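Local coordinates for protein transketolase (Campylobacter jejuni, PDB 3L84) that belongs to the thiamine diphosphate-dependent transketolase family and assembles as a dimer of three-domain subunits, at residues L16-V21 with E263-A268; N135-D140 with E318-P323; A272-D275 with F280-P283; G360-L365 with N369-H374; E419-A424 with H435-T440. All blocks are in the same frame, centred on the assembly; numbering follows the deposited sequence. Where two conformers were deposited one is given.

Contact 1. Residues L16-V21 with E263-A268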
# COMPACT_ATOMS: atom_id res chain seq x y z
N LEU A 16 33.95 2.90 -12.91
CA LEU A 16 33.82 2.79 -11.46
C LEU A 16 32.60 1.97 -11.10
O LEU A 16 32.65 1.06 -10.28
CB LEU A 16 33.76 4.17 -10.78
CG LEU A 16 35.05 4.98 -10.69
CD1 LEU A 16 34.80 6.26 -9.95
CD2 LEU A 16 36.19 4.19 -9.99
N SER A 17 31.49 2.25 -11.76
CA SER A 17 30.23 1.54 -11.47
C SER A 17 30.34 0.08 -11.82
O SER A 17 29.97 -0.80 -11.02
CB SER A 17 29.07 2.15 -12.28
OG SER A 17 28.83 3.52 -11.93
N ALA A 18 30.87 -0.23 -12.99
CA ALA A 18 31.02 -1.61 -13.42
C ALA A 18 31.96 -2.39 -12.52
O ALA A 18 31.69 -3.53 -12.16
CB ALA A 18 31.51 -1.65 -14.88
N ASP A 19 33.08 -1.77 -12.19
CA ASP A 19 34.07 -2.40 -11.32
C ASP A 19 33.52 -2.67 -9.93
O ASP A 19 33.86 -3.67 -9.30
CB ASP A 19 35.35 -1.57 -11.20
CG ASP A 19 36.17 -1.49 -12.51
OD1 ASP A 19 35.98 -2.34 -13.42
OD2 ASP A 19 37.07 -0.62 -12.62
N MSE A 20 32.74 -1.74 -9.39
CA MSE A 20 32.10 -1.92 -8.08
C MSE A 20 31.16 -3.10 -8.02
O MSE A 20 31.18 -3.88 -7.15
CB MSE A 20 31.29 -0.67 -7.69
CG MSE A 20 32.13 0.47 -7.38
SE MSE A 20 31.13 2.16 -7.34
CE MSE A 20 30.04 1.50 -6.10
N VAL A 21 30.33 -3.19 -9.03
CA VAL A 21 29.39 -4.29 -9.14
C VAL A 21 30.13 -5.62 -9.33
O VAL A 21 29.80 -6.64 -8.73
CB VAL A 21 28.43 -4.04 -10.33
CG1 VAL A 21 27.58 -5.30 -10.65
CG2 VAL A 21 27.53 -2.86 -9.99
N GLU A 263 35.20 -10.28 -18.79
CA GLU A 263 35.59 -10.13 -20.20
C GLU A 263 34.84 -8.98 -20.86
O GLU A 263 35.43 -8.23 -21.65
CB GLU A 263 35.40 -11.45 -20.94
CG GLU A 263 36.43 -12.51 -20.51
CD GLU A 263 37.90 -12.03 -20.60
OE1 GLU A 263 38.27 -11.35 -21.60
OE2 GLU A 263 38.68 -12.33 -19.67
N VAL A 264 33.57 -8.79 -20.52
CA VAL A 264 32.78 -7.69 -21.07
C VAL A 264 33.40 -6.38 -20.63
O VAL A 264 33.51 -5.45 -21.42
CB VAL A 264 31.31 -7.79 -20.63
CG1 VAL A 264 30.57 -6.46 -20.87
CG2 VAL A 264 30.62 -8.96 -21.37
N ILE A 265 33.78 -6.30 -19.35
CA ILE A 265 34.38 -5.07 -18.85
C ILE A 265 35.74 -4.78 -19.51
O ILE A 265 36.01 -3.64 -19.87
CB ILE A 265 34.53 -5.11 -17.31
CG1 ILE A 265 33.13 -5.10 -16.67
CG2 ILE A 265 35.37 -3.90 -16.80
CD1 ILE A 265 33.15 -5.43 -15.15
N LYS A 266 36.55 -5.82 -19.72
CA LYS A 266 37.84 -5.63 -20.41
C LYS A 266 37.64 -5.04 -21.79
O LYS A 266 38.32 -4.07 -22.17
CB LYS A 266 38.62 -6.94 -20.52
CG LYS A 266 39.23 -7.37 -19.19
CD LYS A 266 39.97 -8.69 -19.36
CE LYS A 266 40.49 -9.23 -18.04
NZ LYS A 266 41.48 -10.35 -18.24
N LYS A 267 36.72 -5.63 -22.53
CA LYS A 267 36.40 -5.15 -23.87
C LYS A 267 35.87 -3.72 -23.87
O LYS A 267 36.23 -2.92 -24.73
CB LYS A 267 35.45 -6.10 -24.59
CG LYS A 267 36.08 -7.44 -24.92
CD LYS A 267 35.08 -8.36 -25.55
CE LYS A 267 35.68 -9.74 -25.85
NZ LYS A 267 35.82 -10.56 -24.60
N ALA A 268 34.99 -3.40 -22.92
CA ALA A 268 34.42 -2.06 -22.80
C ALA A 268 35.50 -1.02 -22.52
O ALA A 268 35.53 0.04 -23.13
CB ALA A 268 33.35 -2.06 -21.71

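Contact 2. Residues N135-D140 with E318-P323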
# COMPACT_ATOMS: atom_id res chain seq x y z
N ASN A 135 8.56 30.76 0.23
CA ASN A 135 7.50 31.57 0.87
C ASN A 135 7.95 32.12 2.21
O ASN A 135 7.69 33.28 2.54
CB ASN A 135 6.22 30.74 1.05
CG ASN A 135 5.15 31.48 1.83
OD1 ASN A 135 4.53 32.41 1.30
ND2 ASN A 135 4.97 31.11 3.08
N LEU A 136 8.62 31.30 3.02
CA LEU A 136 9.04 31.72 4.35
C LEU A 136 10.28 32.61 4.35
O LEU A 136 10.34 33.58 5.11
CB LEU A 136 9.32 30.47 5.18
CG LEU A 136 8.11 29.63 5.57
CD1 LEU A 136 8.60 28.39 6.32
CD2 LEU A 136 7.11 30.41 6.43
N LEU A 137 11.27 32.27 3.53
CA LEU A 137 12.60 32.89 3.58
C LEU A 137 12.91 33.86 2.44
O LEU A 137 13.90 34.60 2.52
CB LEU A 137 13.68 31.80 3.58
CG LEU A 137 13.58 30.83 4.74
CD1 LEU A 137 14.56 29.67 4.57
CD2 LEU A 137 13.78 31.53 6.09
N GLY A 138 12.08 33.87 1.41
CA GLY A 138 12.25 34.72 0.25
C GLY A 138 12.97 34.07 -0.91
O GLY A 138 13.81 33.19 -0.73
N SER A 139 12.67 34.55 -2.12
CA SER A 139 13.37 34.07 -3.33
C SER A 139 14.84 34.45 -3.40
O SER A 139 15.58 33.81 -4.14
CB SER A 139 12.65 34.53 -4.59
OG SER A 139 12.59 35.93 -4.65
N ASP A 140 15.27 35.44 -2.60
CA ASP A 140 16.69 35.76 -2.48
C ASP A 140 17.46 34.61 -1.83
O ASP A 140 18.65 34.41 -2.09
CB ASP A 140 16.92 37.02 -1.63
CG ASP A 140 16.48 38.30 -2.31
OD1 ASP A 140 16.43 38.34 -3.57
OD2 ASP A 140 16.23 39.29 -1.58
N GLU A 318 16.94 30.63 12.12
CA GLU A 318 17.44 30.02 13.34
C GLU A 318 16.36 29.33 14.16
O GLU A 318 16.61 28.25 14.71
CB GLU A 318 18.26 31.01 14.17
CG GLU A 318 19.67 31.19 13.61
CD GLU A 318 20.52 29.89 13.75
OE1 GLU A 318 20.99 29.33 12.74
OE2 GLU A 318 20.67 29.39 14.89
N ARG A 319 15.17 29.91 14.23
CA ARG A 319 14.06 29.23 14.90
C ARG A 319 13.66 27.96 14.19
O ARG A 319 13.33 26.96 14.85
CB ARG A 319 12.85 30.16 15.04
CG ARG A 319 13.08 31.36 15.95
CD ARG A 319 11.79 32.08 16.28
NE ARG A 319 11.12 32.64 15.12
CZ ARG A 319 11.34 33.84 14.60
NH1 ARG A 319 12.29 34.65 15.10
NH2 ARG A 319 10.65 34.26 13.55
N LEU A 320 13.65 27.97 12.86
CA LEU A 320 13.28 26.79 12.11
C LEU A 320 14.29 25.66 12.30
O LEU A 320 13.94 24.49 12.34
CB LEU A 320 13.15 27.12 10.63
CG LEU A 320 12.00 28.01 10.23
CD1 LEU A 320 12.22 28.54 8.84
CD2 LEU A 320 10.67 27.27 10.34
N LEU A 321 15.56 26.03 12.43
CA LEU A 321 16.63 25.04 12.58
C LEU A 321 16.73 24.54 14.02
O LEU A 321 17.27 23.47 14.24
CB LEU A 321 17.98 25.63 12.15
CG LEU A 321 18.11 25.94 10.65
CD1 LEU A 321 19.40 26.69 10.43
CD2 LEU A 321 18.10 24.67 9.83
N ASN A 322 16.19 25.29 14.97
CA ASN A 322 16.32 25.02 16.41
C ASN A 322 14.99 25.13 17.13
O ASN A 322 14.80 25.98 18.01
CB ASN A 322 17.30 26.03 17.00
CG ASN A 322 18.67 25.90 16.43
OD1 ASN A 322 19.40 24.97 16.79
ND2 ASN A 322 19.05 26.82 15.52
N PRO A 323 14.02 24.28 16.75
CA PRO A 323 12.72 24.37 17.37
C PRO A 323 12.78 24.06 18.86
O PRO A 323 13.56 23.19 19.30
CB PRO A 323 11.88 23.35 16.60
CG PRO A 323 12.85 22.43 15.99
CD PRO A 323 14.07 23.26 15.70

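Contact 3. Residues A272-D275 with F280-P283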
# COMPACT_ATOMS: atom_id res chain seq x y z
N ALA A 272 36.92 2.12 -25.00
CA ALA A 272 36.94 3.49 -24.44
C ALA A 272 38.33 4.09 -24.22
O ALA A 272 38.44 5.22 -23.73
CB ALA A 272 36.23 3.47 -23.11
N GLY A 273 39.38 3.34 -24.54
CA GLY A 273 40.74 3.83 -24.35
C GLY A 273 41.26 3.72 -22.93
O GLY A 273 42.27 4.34 -22.59
N PHE A 274 40.58 2.92 -22.09
CA PHE A 274 41.01 2.67 -20.72
C PHE A 274 41.83 1.38 -20.68
O PHE A 274 41.62 0.50 -21.51
CB PHE A 274 39.79 2.51 -19.80
CG PHE A 274 39.22 3.80 -19.29
CD1 PHE A 274 38.73 4.77 -20.15
CD2 PHE A 274 39.13 4.02 -17.93
CE1 PHE A 274 38.17 5.95 -19.64
CE2 PHE A 274 38.57 5.19 -17.41
CZ PHE A 274 38.10 6.16 -18.27
N ASP A 275 42.77 1.28 -19.75
CA ASP A 275 43.56 0.06 -19.59
C ASP A 275 42.63 -1.03 -19.04
O ASP A 275 42.11 -0.91 -17.93
CB ASP A 275 44.71 0.30 -18.62
CG ASP A 275 45.64 -0.91 -18.45
OD1 ASP A 275 45.27 -2.04 -18.83
OD2 ASP A 275 46.78 -0.69 -17.96
N PHE A 280 39.04 0.37 -10.81
CA PHE A 280 38.86 1.55 -9.97
C PHE A 280 39.82 2.69 -10.35
O PHE A 280 40.45 3.31 -9.49
CB PHE A 280 38.97 1.18 -8.49
CG PHE A 280 37.91 0.22 -8.04
CD1 PHE A 280 36.67 0.69 -7.62
CD2 PHE A 280 38.12 -1.14 -8.08
CE1 PHE A 280 35.68 -0.22 -7.23
CE2 PHE A 280 37.13 -2.03 -7.68
CZ PHE A 280 35.91 -1.56 -7.26
N HIS A 281 39.93 2.92 -11.66
CA HIS A 281 40.84 3.91 -12.20
C HIS A 281 40.13 5.23 -12.44
O HIS A 281 39.06 5.27 -13.04
CB HIS A 281 41.40 3.42 -13.54
CG HIS A 281 42.35 4.39 -14.16
ND1 HIS A 281 43.54 4.73 -13.56
CD2 HIS A 281 42.26 5.14 -15.28
CE1 HIS A 281 44.16 5.64 -14.31
NE2 HIS A 281 43.41 5.89 -15.37
N ILE A 282 40.76 6.31 -12.01
CA ILE A 282 40.26 7.66 -12.26
C ILE A 282 41.34 8.45 -13.02
O ILE A 282 42.38 8.80 -12.45
CB ILE A 282 39.88 8.37 -10.94
CG1 ILE A 282 38.89 7.51 -10.14
CG2 ILE A 282 39.36 9.79 -11.27
CD1 ILE A 282 38.58 8.00 -8.72
N PRO A 283 41.13 8.68 -14.33
CA PRO A 283 42.14 9.45 -15.08
C PRO A 283 42.29 10.87 -14.56
O PRO A 283 41.34 11.43 -14.01
CB PRO A 283 41.59 9.48 -16.51
CG PRO A 283 40.51 8.52 -16.56
CD PRO A 283 40.01 8.28 -15.18

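Contact 4. Residues G360-L365 with N369-H374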
# COMPACT_ATOMS: atom_id res chain seq x y z
N GLY A 360 1.27 20.40 7.39
CA GLY A 360 0.87 19.09 6.88
C GLY A 360 -0.51 19.13 6.34
O GLY A 360 -1.08 20.20 6.05
N GLY A 361 -1.11 17.96 6.24
CA GLY A 361 -2.45 17.89 5.72
C GLY A 361 -2.96 16.48 5.64
O GLY A 361 -2.34 15.55 6.19
N SER A 362 -4.10 16.35 4.98
CA SER A 362 -4.83 15.10 4.86
C SER A 362 -5.01 14.76 3.39
O SER A 362 -4.98 15.62 2.50
CB SER A 362 -6.21 15.30 5.53
OG SER A 362 -7.04 14.15 5.38
N ALA A 363 -5.24 13.48 3.15
CA ALA A 363 -5.59 12.99 1.82
C ALA A 363 -7.09 13.10 1.59
O ALA A 363 -7.84 12.12 1.63
CB ALA A 363 -5.08 11.52 1.62
N ASP A 364 -7.55 14.33 1.43
CA ASP A 364 -8.94 14.70 1.22
C ASP A 364 -9.86 14.29 2.35
O ASP A 364 -11.01 13.93 2.09
CB ASP A 364 -9.52 14.15 -0.09
CG ASP A 364 -10.82 14.86 -0.51
OD1 ASP A 364 -10.85 16.11 -0.46
OD2 ASP A 364 -11.80 14.17 -0.88
N LEU A 365 -9.39 14.23 3.57
CA LEU A 365 -10.26 13.87 4.71
C LEU A 365 -10.12 14.87 5.85
O LEU A 365 -10.48 14.55 6.99
CB LEU A 365 -9.96 12.46 5.20
CG LEU A 365 -10.37 11.34 4.30
CD1 LEU A 365 -9.84 10.00 4.84
CD2 LEU A 365 -11.90 11.29 4.16
N ASN A 369 -10.67 13.90 9.69
CA ASN A 369 -9.45 13.66 10.47
C ASN A 369 -9.21 14.77 11.50
O ASN A 369 -8.34 14.62 12.35
CB ASN A 369 -8.22 13.57 9.58
CG ASN A 369 -8.20 12.41 8.60
OD1 ASN A 369 -8.84 11.34 8.82
ND2 ASN A 369 -7.46 12.57 7.57
N LYS A 370 -9.93 15.89 11.38
CA LYS A 370 -9.81 17.07 12.24
C LYS A 370 -8.44 17.71 12.19
O LYS A 370 -7.90 18.21 13.21
CB LYS A 370 -10.21 16.74 13.68
CG LYS A 370 -11.60 16.16 13.82
CD LYS A 370 -12.68 17.08 13.30
CE LYS A 370 -14.09 16.48 13.43
NZ LYS A 370 -14.72 16.99 14.67
N THR A 371 -7.88 17.81 10.98
CA THR A 371 -6.54 18.31 10.79
C THR A 371 -6.45 19.75 10.32
O THR A 371 -5.35 20.28 10.19
CB THR A 371 -5.79 17.40 9.77
OG1 THR A 371 -6.62 17.19 8.60
CG2 THR A 371 -5.50 16.07 10.41
N GLU A 372 -7.57 20.43 10.08
CA GLU A 372 -7.47 21.83 9.67
C GLU A 372 -6.73 22.65 10.71
O GLU A 372 -7.05 22.64 11.89
CB GLU A 372 -8.87 22.44 9.44
CG GLU A 372 -8.89 23.90 8.93
CD GLU A 372 -10.29 24.42 8.65
OE1 GLU A 372 -11.27 23.64 8.65
OE2 GLU A 372 -10.42 25.65 8.48
N LEU A 373 -5.75 23.42 10.21
CA LEU A 373 -4.97 24.34 11.01
C LEU A 373 -5.67 25.69 10.82
O LEU A 373 -5.51 26.38 9.80
CB LEU A 373 -3.51 24.34 10.56
CG LEU A 373 -2.85 22.97 10.57
CD1 LEU A 373 -1.48 23.09 9.91
CD2 LEU A 373 -2.80 22.34 11.98
N HIS A 374 -6.52 26.03 11.78
CA HIS A 374 -7.49 27.09 11.63
C HIS A 374 -6.86 28.45 11.47
O HIS A 374 -6.02 28.84 12.27
CB HIS A 374 -8.42 27.11 12.83
CG HIS A 374 -9.23 25.87 12.97
ND1 HIS A 374 -10.24 25.53 12.08
CD2 HIS A 374 -9.17 24.88 13.88
CE1 HIS A 374 -10.76 24.38 12.45
NE2 HIS A 374 -10.12 23.96 13.53

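Contact 5. Residues E419-A424 with H435-T440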
# COMPACT_ATOMS: atom_id res chain seq x y z
N GLU A 419 -2.84 1.66 4.92
CA GLU A 419 -2.31 0.59 4.05
C GLU A 419 -1.93 1.12 2.68
O GLU A 419 -1.05 0.55 2.03
CB GLU A 419 -3.27 -0.57 3.93
CG GLU A 419 -3.55 -1.19 5.28
CD GLU A 419 -4.13 -2.58 5.27
OE1 GLU A 419 -4.87 -2.92 4.31
OE2 GLU A 419 -3.85 -3.33 6.21
N TYR A 420 -2.58 2.18 2.21
CA TYR A 420 -2.21 2.79 0.92
C TYR A 420 -0.87 3.47 1.00
O TYR A 420 -0.23 3.60 -0.06
CB TYR A 420 -3.27 3.80 0.46
CG TYR A 420 -4.51 3.25 -0.21
CD1 TYR A 420 -5.43 2.48 0.46
CD2 TYR A 420 -4.80 3.60 -1.53
CE1 TYR A 420 -6.58 2.02 -0.16
CE2 TYR A 420 -5.96 3.15 -2.17
CZ TYR A 420 -6.86 2.37 -1.48
OH TYR A 420 -8.02 1.92 -2.12
N LEU A 421 -0.43 3.93 2.17
CA LEU A 421 0.82 4.68 2.33
C LEU A 421 1.94 3.93 3.04
O LEU A 421 3.05 4.46 3.22
CB LEU A 421 0.59 6.08 2.94
CG LEU A 421 -0.08 6.13 4.32
CD1 LEU A 421 0.78 5.57 5.46
CD2 LEU A 421 -0.48 7.58 4.63
N LYS A 422 1.68 2.68 3.47
CA LYS A 422 2.63 1.91 4.27
C LYS A 422 4.04 1.84 3.65
O LYS A 422 5.01 1.96 4.39
CB LYS A 422 2.05 0.53 4.57
CG LYS A 422 2.97 -0.48 5.26
CD LYS A 422 3.40 -0.10 6.65
CE LYS A 422 4.35 -1.14 7.25
NZ LYS A 422 5.69 -1.07 6.57
N PRO A 423 4.19 1.67 2.33
CA PRO A 423 5.58 1.55 1.82
C PRO A 423 6.39 2.81 2.06
O PRO A 423 7.59 2.75 2.31
CB PRO A 423 5.38 1.29 0.31
CG PRO A 423 4.05 0.69 0.22
CD PRO A 423 3.19 1.38 1.28
N ALA A 424 5.76 3.98 1.99
CA ALA A 424 6.42 5.25 2.27
C ALA A 424 6.62 5.46 3.76
O ALA A 424 7.64 6.00 4.17
CB ALA A 424 5.61 6.42 1.65
N HIS A 435 8.60 12.61 11.07
CA HIS A 435 7.42 12.70 10.20
C HIS A 435 6.31 12.03 11.00
O HIS A 435 6.49 10.92 11.53
CB HIS A 435 7.70 11.95 8.89
CG HIS A 435 6.55 11.86 7.92
ND1 HIS A 435 6.72 11.26 6.68
CD2 HIS A 435 5.26 12.24 7.97
CE1 HIS A 435 5.56 11.27 6.03
NE2 HIS A 435 4.65 11.87 6.80
N PHE A 436 5.21 12.75 11.20
CA PHE A 436 4.13 12.28 12.08
C PHE A 436 2.94 11.83 11.26
O PHE A 436 2.52 12.51 10.32
CB PHE A 436 3.75 13.42 13.04
CG PHE A 436 4.95 14.03 13.71
CD1 PHE A 436 5.66 13.34 14.65
CD2 PHE A 436 5.43 15.26 13.32
CE1 PHE A 436 6.78 13.85 15.21
CE2 PHE A 436 6.58 15.78 13.90
CZ PHE A 436 7.27 15.07 14.80
N PHE A 437 2.39 10.69 11.60
CA PHE A 437 1.29 10.06 10.88
C PHE A 437 0.05 10.10 11.74
O PHE A 437 0.07 9.63 12.88
CB PHE A 437 1.66 8.61 10.47
CG PHE A 437 2.78 8.52 9.45
CD1 PHE A 437 2.49 8.35 8.11
CD2 PHE A 437 4.10 8.66 9.83
CE1 PHE A 437 3.52 8.31 7.17
CE2 PHE A 437 5.11 8.63 8.88
CZ PHE A 437 4.80 8.46 7.58
N ILE A 438 -1.03 10.65 11.20
CA ILE A 438 -2.26 10.91 11.96
C ILE A 438 -3.31 9.99 11.36
O ILE A 438 -3.69 10.16 10.19
CB ILE A 438 -2.69 12.39 11.83
CG1 ILE A 438 -1.57 13.40 12.15
CG2 ILE A 438 -3.95 12.65 12.64
CD1 ILE A 438 -0.88 13.20 13.39
N PHE A 439 -3.77 9.01 12.14
CA PHE A 439 -4.69 7.99 11.65
C PHE A 439 -5.94 8.00 12.52
O PHE A 439 -5.92 7.45 13.61
CB PHE A 439 -4.04 6.61 11.70
CG PHE A 439 -2.81 6.43 10.83
CD1 PHE A 439 -2.74 6.90 9.54
CD2 PHE A 439 -1.74 5.71 11.31
CE1 PHE A 439 -1.62 6.66 8.76
CE2 PHE A 439 -0.62 5.47 10.53
CZ PHE A 439 -0.56 5.95 9.28
N THR A 440 -7.04 8.53 12.01
CA THR A 440 -8.27 8.57 12.76
C THR A 440 -9.16 7.41 12.36
O THR A 440 -8.81 6.59 11.48
CB THR A 440 -9.01 9.91 12.61
OG1 THR A 440 -9.62 10.00 11.32
CG2 THR A 440 -8.07 11.09 12.83

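Contact 1. Residues L16-V21 with E263-A268
Ile265 reaches from helix 262-272 to helix 3-24 and makes every cross-contact of the pair, against Ala18 and Asp19. The CA atoms of Ala18 and Ile265, the nearest pair in the two backbones, lie 7.3 Å apart, consistent with close packing at Ala18. From CB the isoleucine divides. Its CG2 methyl, anti to the backbone N, stands 3.8 Å from Asp19 OD1, a van der Waals approach to a carboxylate that has its polar partners outside these helical turns. The other branch leaves through CG1, anti to the carbonyl carbon (chi1 -67°), and is extended at the next bond (chi2 168°), which carries CD1 to the surface of the facing helix. There CD1 is 3.8 Å from Ala18 O and 4.1 Å from Ala18 CB, so one methyl covers both a backbone carbonyl and the alanine methyl. The Asp19 carboxylate is held from two directions of the fold: OD1 forms a salt bridge with Lys269, one residue beyond 263-268, and OD2 accepts a hydrogen bond from the backbone N of Phe280. All three touching residues are buried, and about 108 Å² is buried between the segments, both sides summed. The arrangement is plain helix-helix packing within the thiamine diphosphate-binding domain of the transketolase fold, with a carboxylate salt bridge at the margin of an isoleucine-alanine contact.

Contact 2. Residues N135-D140 with E318-P323
Leu136, Leu137 and Leu320 form a small, wholly apolar contact between two helix C-termini, where helix 118-137 comes up against helix 314-321 in the thiamine diphosphate-binding domain. The evidence is a single methyl shared by two partners. Leu320 CD1 lies 4.4 Å from Leu136 CD1, and the same methyl is 4.4 Å from Leu137 CD2. The nearest backbones, Leu136 and Leu320, keep their CA atoms 10.1 Å apart; across the two segments the contact is made by leucine branches, and only 96 Å² is buried in total. Leu320 has CG beside its backbone N (chi1 -69°) and an extended second torsion (chi2 165°), which sends CD1 outward to the neighbouring helix. The two leucines that meet it are consecutive in sequence, Leu136 with its CB directed at the other helix and Leu137 turning in through CD2. Both segments leave their helices just past the contact. Gly138 does so with positive phi, 95°. In 318-323, Asn322 ND2 donates to Glu318 O at 2.9 Å, in the carbonyl plane and on a lone pair, tying the first non-helical side chain back to the last turn. Around the leucines, Leu136 also packs on Phe407, Leu137 on Leu56 and Leu320 on Glu356. The result is leucine packing between helix ends, joining two helices far apart in the sequence of a single domain.

Contact 3. Residues A272-D275 with F280-P283
Phe274 carries the first segment's share of the contact, meeting Pro283 and His281 across a short loop. Ala272, two residues before Phe274, packs on Asn11 of helix 3-24, and its carbonyl O lies in the plane of the Phe274 ring, at the edge. Gly273 then turns the chain with positive phi (81°) and two bonds back into the last turn of helix 262-272, a Schellman motif. At Phe274, CG lies anti to the carbonyl carbon (chi1 -84°), which brings the far end of the ring to the proline: CZ is 3.8 Å and CE2 3.9 Å from Pro283 CG. The two side chains cross at about a right angle. Nearer the backbone, Phe274 CD2 is 4.3 Å from His281 CD2 and sits at the edge of the imidazole, near its plane. Phe15 of helix 3-24 adds an edge-to-face ring contact to Phe274. Asp275 follows, with OD1 accepting a hydrogen bond from Asn277 N inside the connecting loop. Pro283 also rests on Glu8 and Thr12. This is a partly exposed loop connecting helices 262-272 and 284-291, running from a Schellman C-cap to a proline at the N-cap position of the second helix.

Contact 4. Residues G360-L365 with N369-H374
Asn369 and Ser362 form the tight part of this contact, where the end of strand 358-362 and the short helix 366-369 fold back on each other. Asn369 ND2 is close to both Ser362 OG, at 2.7 Å, and Leu365 CB, at 3.4 Å. The backbone closes the same turn: Asn369 N donates to Leu365 O at 2.8 Å, with an N-H...O angle of 166°. Ser362 OG accepts from Leu365 N at 3.0 Å, an ST motif that fixes the chain leaving the strand; the hydroxyl sits anti to its own backbone N (chi1 176°), facing into the turn. The other end of the Asn369 amide is held from outside, where OD1 accepts a hydrogen bond from Thr440 OG1 of strand 436-440. Packing is looser toward the C-terminal side. Thr371 OG1 makes a single van der Waals touch, 3.6 Å from Ser362 CB, and Leu373 points toward the strand without close contact, packing on Leu348 and Ala352 of helix 340-354. The flanking Glu372 and His374 are exposed to solvent, reach nothing of the strand and mark the open side. On another side, Asp364 turns away and bonds Ser185, Ile186 and Glu187 of the second subunit. Such a strand-to-helix turn, closed by the ST motif and the Asn369 N to Leu365 O bond, lies at the C-terminal end of an inner strand of the parallel sheet in the alpha/beta pyrimidine-binding domain and meets the dimer interface.

Contact 5. Residues E419-A424 with H435-T440
Within 419-424, Leu421 CD1 makes the close contacts with 435-440, facing two phenylalanines at once. It lies 4.1 Å from Phe439 CZ, at the edge of that ring and near its plane, and 4.2 Å from Phe437 CD1, which it approaches obliquely. The two rings are two residues apart on the strand, so they emerge from the same side of it, and one methyl serves both. Leu421 reaches them with CG between the backbone N and the carbonyl carbon (chi1 58°), a less common torsion for leucine in a helix. The helix is kinked here: the regular bonds from N of residues 423 and 424 are missing, Ala424 N bonding only weakly to Leu421 O. The CA atoms of Leu421 and Phe437 are 10.1 Å apart, a distance filled by side chains.

In the next shell, the margins of the His435 and Phe437 rings overlap with an offset, Phe437 CZ lying 3.3 Å above the imidazole plane. The histidine is itself held at both nitrogens, NE2 to Ser411 OG and ND1 to Asn399 OD1. Phe439 is braced by an edge-to-face contact with Phe462, while Leu421 also touches Thr413 of strand 408-414. Beyond these, Lys422 forms salt bridges with Glu419 and Glu457 of the second subunit. The helix thus covers the sheet within a beta-alpha-beta unit, 408-414, 418-431 and 436-440, of the pyrimidine-binding domain.

How the contacts relate
Contacts 1, 2, 4 and 5 are buried, whereas contact 3 lies at the surface. Contacts 1 and 3 share helix 262-272, one using its body and the other the loop after it, and they touch where Leu16 packs on Phe280. Contact 2 is remote from both, its centre about 46 Å from that of contact 1, though in the same domain. Contacts 4 and 5 reach one parallel sheet in the pyrimidine-binding domain, and both touch the second subunit. Chemistry follows position: an isoleucine against an alanine, a carbonyl and a carboxylate in contact 1, leucine methyls between helices in 2 or against rings in 5, aromatic and proline packing in 3, polar turn bonds in 4.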